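Local structure of ADP-ribose pyrophosphatase MutT (Rickettsia felis, 4KYX) at residues Gly47-Gly52 against Glu56-Arg61; Ile17-Phe22 against Leu69-Pro74. The protein probably hydrolyses nucleoside diphosphates linked to another group, such as ADP-ribose or 8-oxo-dGTP, as a magnesium-dependent Nudix pyrophosphatase. All blocks are in the same frame, centred on the assembly; numbering follows the deposited sequence.

Interaction 1 (Gly47-Gly52 against Glu56-Arg61)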
# COMPACT_ATOMS: atom_id res chain seq x y z
N GLY A 47 4.11 -12.49 -1.45
CA GLY A 47 4.25 -12.80 -0.08
C GLY A 47 4.59 -11.50 0.62
O GLY A 47 4.27 -10.42 0.11
N HIS A 48 5.26 -11.62 1.75
CA HIS A 48 5.38 -10.47 2.65
C HIS A 48 6.53 -9.56 2.25
O HIS A 48 7.63 -10.04 1.93
CB HIS A 48 5.67 -10.98 4.04
CG HIS A 48 4.48 -11.56 4.71
ND1 HIS A 48 4.49 -12.82 5.27
CD2 HIS A 48 3.25 -11.05 4.95
CE1 HIS A 48 3.31 -13.08 5.80
NE2 HIS A 48 2.54 -12.03 5.62
N LEU A 49 6.32 -8.25 2.30
CA LEU A 49 7.43 -7.30 2.17
C LEU A 49 8.35 -7.48 3.38
O LEU A 49 7.89 -7.51 4.52
CB LEU A 49 6.88 -5.85 2.14
CG LEU A 49 7.94 -4.76 1.92
CD1 LEU A 49 8.61 -4.84 0.56
CD2 LEU A 49 7.26 -3.43 2.06
N GLU A 50 9.65 -7.62 3.14
CA GLU A 50 10.58 -7.76 4.24
C GLU A 50 11.18 -6.41 4.57
O GLU A 50 11.25 -5.49 3.73
CB GLU A 50 11.69 -8.75 3.93
CG GLU A 50 11.22 -10.19 3.84
CD GLU A 50 12.32 -11.18 3.47
OE1 GLU A 50 13.51 -10.79 3.45
OE2 GLU A 50 11.97 -12.35 3.17
N PHE A 51 11.65 -6.29 5.80
CA PHE A 51 12.25 -5.03 6.26
C PHE A 51 13.39 -4.63 5.33
O PHE A 51 14.26 -5.43 5.04
CB PHE A 51 12.79 -5.16 7.67
CG PHE A 51 13.51 -3.93 8.17
CD1 PHE A 51 14.86 -3.69 7.87
CD2 PHE A 51 12.84 -3.01 8.95
CE1 PHE A 51 15.49 -2.54 8.34
CE2 PHE A 51 13.48 -1.88 9.43
CZ PHE A 51 14.80 -1.64 9.10
N GLY A 52 13.41 -3.37 4.91
CA GLY A 52 14.51 -2.85 4.13
C GLY A 52 14.37 -2.94 2.62
O GLY A 52 15.12 -2.27 1.93
N GLU A 56 9.93 -3.34 -5.56
CA GLU A 56 10.42 -3.96 -6.78
C GLU A 56 11.40 -5.07 -6.44
O GLU A 56 11.33 -6.13 -7.07
CB GLU A 56 11.07 -2.95 -7.73
CG GLU A 56 10.07 -1.93 -8.30
CD GLU A 56 9.84 -0.74 -7.34
OE1 GLU A 56 10.52 -0.55 -6.28
OE2 GLU A 56 8.91 0.04 -7.66
N GLU A 57 12.25 -4.87 -5.43
CA GLU A 57 13.19 -5.92 -4.96
C GLU A 57 12.39 -7.14 -4.46
O GLU A 57 12.73 -8.29 -4.73
CB GLU A 57 14.08 -5.42 -3.82
CG GLU A 57 15.21 -4.54 -4.25
CD GLU A 57 15.87 -3.73 -3.12
OE1 GLU A 57 15.32 -3.61 -1.98
OE2 GLU A 57 16.97 -3.19 -3.43
N CYS A 58 11.33 -6.85 -3.70
CA CYS A 58 10.56 -7.90 -3.08
C CYS A 58 9.91 -8.73 -4.16
O CYS A 58 9.96 -9.96 -4.12
CB CYS A 58 9.55 -7.26 -2.11
SG CYS A 58 8.45 -8.50 -1.37
N ALA A 59 9.32 -8.06 -5.14
CA ALA A 59 8.63 -8.70 -6.27
C ALA A 59 9.58 -9.64 -7.03
O ALA A 59 9.29 -10.86 -7.20
CB ALA A 59 8.05 -7.67 -7.21
N ILE A 60 10.73 -9.11 -7.42
CA ILE A 60 11.74 -9.92 -8.07
C ILE A 60 12.18 -11.17 -7.23
O ILE A 60 12.20 -12.30 -7.75
CB ILE A 60 12.96 -9.09 -8.54
CG1 ILE A 60 12.51 -8.05 -9.59
CG2 ILE A 60 14.03 -9.99 -9.12
CD1 ILE A 60 13.55 -6.98 -9.85
N ARG A 61 12.52 -10.98 -5.98
CA ARG A 61 12.91 -12.03 -5.05
C ARG A 61 11.81 -13.10 -4.90
O ARG A 61 12.07 -14.34 -5.09
CB ARG A 61 13.20 -11.43 -3.67
CG ARG A 61 13.52 -12.49 -2.66
CD ARG A 61 13.92 -11.90 -1.34
NE ARG A 61 12.85 -11.14 -0.71
CZ ARG A 61 11.75 -11.65 -0.17
NH1 ARG A 61 11.50 -12.96 -0.19
NH2 ARG A 61 10.87 -10.84 0.41
O HOH W 1 8.49 -12.57 1.92
O HOH W 2 16.58 -1.84 -0.43

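Interaction 2 (Ile17-Phe22 against Leu69-Pro74)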
# COMPACT_ATOMS: atom_id res chain seq x y z
N ILE A 17 3.06 -8.26 -1.04
CA ILE A 17 3.37 -7.90 -2.40
C ILE A 17 2.75 -9.01 -3.27
O ILE A 17 3.05 -10.19 -3.07
CB ILE A 17 4.92 -7.84 -2.59
CG1 ILE A 17 5.61 -6.73 -1.79
CG2 ILE A 17 5.28 -7.85 -4.07
CD1 ILE A 17 5.04 -5.36 -1.86
N GLY A 18 1.96 -8.64 -4.28
CA GLY A 18 1.55 -9.62 -5.28
C GLY A 18 2.11 -9.27 -6.63
O GLY A 18 2.16 -8.12 -7.03
N ILE A 19 2.53 -10.29 -7.36
CA ILE A 19 3.05 -10.10 -8.70
C ILE A 19 2.24 -10.78 -9.79
O ILE A 19 2.03 -11.99 -9.76
CB ILE A 19 4.48 -10.61 -8.79
CG1 ILE A 19 5.29 -10.02 -7.61
CG2 ILE A 19 5.06 -10.16 -10.13
CD1 ILE A 19 5.39 -10.94 -6.40
N LEU A 20 1.73 -9.99 -10.73
CA LEU A 20 1.17 -10.54 -11.95
C LEU A 20 2.33 -10.76 -12.93
O LEU A 20 2.82 -9.86 -13.56
CB LEU A 20 0.12 -9.65 -12.57
CG LEU A 20 -0.94 -9.08 -11.64
CD1 LEU A 20 -2.04 -8.40 -12.46
CD2 LEU A 20 -1.52 -10.22 -10.83
N ILE A 21 2.70 -12.04 -13.08
CA ILE A 21 3.80 -12.45 -13.92
C ILE A 21 3.20 -12.84 -15.25
O ILE A 21 2.27 -13.70 -15.31
CB ILE A 21 4.51 -13.71 -13.41
CG1 ILE A 21 4.98 -13.55 -11.98
CG2 ILE A 21 5.70 -14.03 -14.32
CD1 ILE A 21 5.24 -14.88 -11.33
N PHE A 22 3.71 -12.20 -16.30
CA PHE A 22 3.26 -12.44 -17.67
C PHE A 22 4.25 -13.20 -18.49
O PHE A 22 5.46 -13.06 -18.32
CB PHE A 22 2.98 -11.14 -18.40
CG PHE A 22 1.74 -10.44 -17.96
CD1 PHE A 22 1.67 -9.80 -16.74
CD2 PHE A 22 0.64 -10.38 -18.79
CE1 PHE A 22 0.51 -9.15 -16.35
CE2 PHE A 22 -0.51 -9.70 -18.41
CZ PHE A 22 -0.58 -9.09 -17.18
N LEU A 69 11.35 -18.16 -11.88
CA LEU A 69 11.26 -17.24 -12.98
C LEU A 69 11.95 -15.94 -12.62
O LEU A 69 11.93 -15.50 -11.47
CB LEU A 69 9.81 -16.92 -13.34
CG LEU A 69 8.98 -18.09 -13.84
CD1 LEU A 69 7.50 -17.80 -14.00
CD2 LEU A 69 9.60 -18.59 -15.14
N ILE A 70 12.57 -15.35 -13.63
CA ILE A 70 13.27 -14.08 -13.50
C ILE A 70 12.40 -13.04 -14.17
O ILE A 70 12.15 -13.11 -15.39
CB ILE A 70 14.68 -14.15 -14.19
CG1 ILE A 70 15.58 -15.08 -13.41
CG2 ILE A 70 15.24 -12.76 -14.28
CD1 ILE A 70 16.95 -15.34 -14.07
N ILE A 71 11.94 -12.06 -13.38
CA ILE A 71 11.19 -10.96 -13.95
C ILE A 71 12.03 -9.75 -13.95
O ILE A 71 12.98 -9.64 -13.13
CB ILE A 71 9.85 -10.66 -13.23
CG1 ILE A 71 10.08 -10.49 -11.73
CG2 ILE A 71 8.81 -11.74 -13.53
CD1 ILE A 71 9.05 -9.60 -11.09
N GLU A 72 11.71 -8.84 -14.88
CA GLU A 72 12.39 -7.57 -14.96
C GLU A 72 11.41 -6.39 -14.83
O GLU A 72 10.24 -6.51 -15.22
CB GLU A 72 13.20 -7.45 -16.26
CG GLU A 72 12.35 -7.44 -17.52
CD GLU A 72 13.11 -7.18 -18.82
OE1 GLU A 72 14.41 -7.25 -18.89
OE2 GLU A 72 12.37 -6.95 -19.82
N ASN A 73 11.92 -5.29 -14.29
CA ASN A 73 11.27 -3.97 -14.25
C ASN A 73 9.79 -4.03 -13.87
O ASN A 73 8.92 -3.59 -14.64
CB ASN A 73 11.43 -3.26 -15.58
CG ASN A 73 12.88 -2.98 -15.90
OD1 ASN A 73 13.35 -3.27 -16.98
ND2 ASN A 73 13.60 -2.45 -14.93
N PRO A 74 9.52 -4.59 -12.69
CA PRO A 74 8.11 -4.72 -12.28
C PRO A 74 7.51 -3.33 -12.14
O PRO A 74 8.19 -2.38 -11.64
CB PRO A 74 8.19 -5.43 -10.94
CG PRO A 74 9.58 -5.24 -10.47
CD PRO A 74 10.44 -5.08 -11.66

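Interaction 1 (Gly47-Gly52 against Glu56-Arg61)
E50 lays its carboxylate over one face of the R61 guanidinium, and the pair illustrates how the Nudix signature folds back on itself: G47-G52 supplies the first loop of the Nudix box and E56-R61 the helix after it. The charged contact is a stack, with the two planes only 25° apart. OE2 of E50 lies 3.3 Å from NH2 of R61 and well out of the guanidinium plane, so the salt bridge rests on charge without an N-H aimed at the oxygen. R61 comes to it through a bend at chi3 (64°) that follows an extended start. Its stronger grip lies in the linker, where NE forms a salt bridge with E53 of the same signature.

Water makes the polar links. In the plane of the guanidinium, at its edge, one water donates to H48 O at 2.7 Å and weakly accepts from R61 NH2 at 3.3 Å, joining two atoms that do not bond directly. A second water donates both ways, to G52 O at 2.8 Å and to E57 OE1 at 2.7 Å.

The apolar part is small and more buried: L49 CD1 lies 3.7 Å from C58 CB. Separately, C58 SG, anti to its backbone N (chi1 176°), makes a van der Waals approach to H48 O at 3.7 Å.

L49 and C58 also pack on strand 14-22, through I15 and I17 respectively, so the start of helix 55-67 is seated on the sheet next to strand 45-48, outermost there within this chain, while V92 of the second subunit packs on L49.

Interaction 2 (Ile17-Phe22 against Leu69-Pro74)
I71 meets both I19 and I21 with its two branches, a compact example of how, in the Nudix fold, an alpha/beta/alpha sandwich, the loop after helix 55-67 packs on strand 14-22 within the buried core. Strand 14-22 belongs to the central mixed sheet, and L69-P74 is the chain that leaves the helix on its way to strand 75-84. Though I21 CA and I71 CA are 7.5 Å apart, too far for the backbones to pair, side chains bridge the interval.

From CB the I71 side chain forks. CG2 is the short arm and meets the methyl CG2 of I21 at 3.9 Å, the two side chains crossing at about a right angle. CG1 takes the crowded position between backbone N and carbonyl carbon (chi1 52°); beyond it the chain extends (chi2 153°) and carries CD1 along the strand to I19, whose CG2 it reaches at 4.1 Å. One residue thus spans two successive inward-facing isoleucines of the strand.

All four touching residues are buried, and the neighbours are largely apolar: A98 of strand 89-99 packs on I71, A59 and V63 of helix 55-67 on I19, and L29 of strand 28-34 on both I21 and L69, which also touches N102. L69 is a second partner of the I21 methyl that I71 meets, its CD1 lying 4.2 Å from I21 CG2.

The two contacts are nested along the chain: 17-22 comes first, then 47-52 and 56-61, and 69-74 closes the outer loop, so interaction 1 lies inside the loop that interaction 2 closes. Their centres are 11 Å apart. Strands 45-48 and 14-22 are antiparallel neighbours in the mixed sheet, joined by a probable hydrogen bond between G47 O and I17 N (2.7 Å). Helix 55-67 packs on strand 14-22, and E56 CG also lies 3.9 Å from P74 O, so the two interactions touch directly. Interaction 1 lies within the Nudix box, which in this family carries the metal-binding glutamates, while interaction 2 fastens the chain following that helix to the same strand.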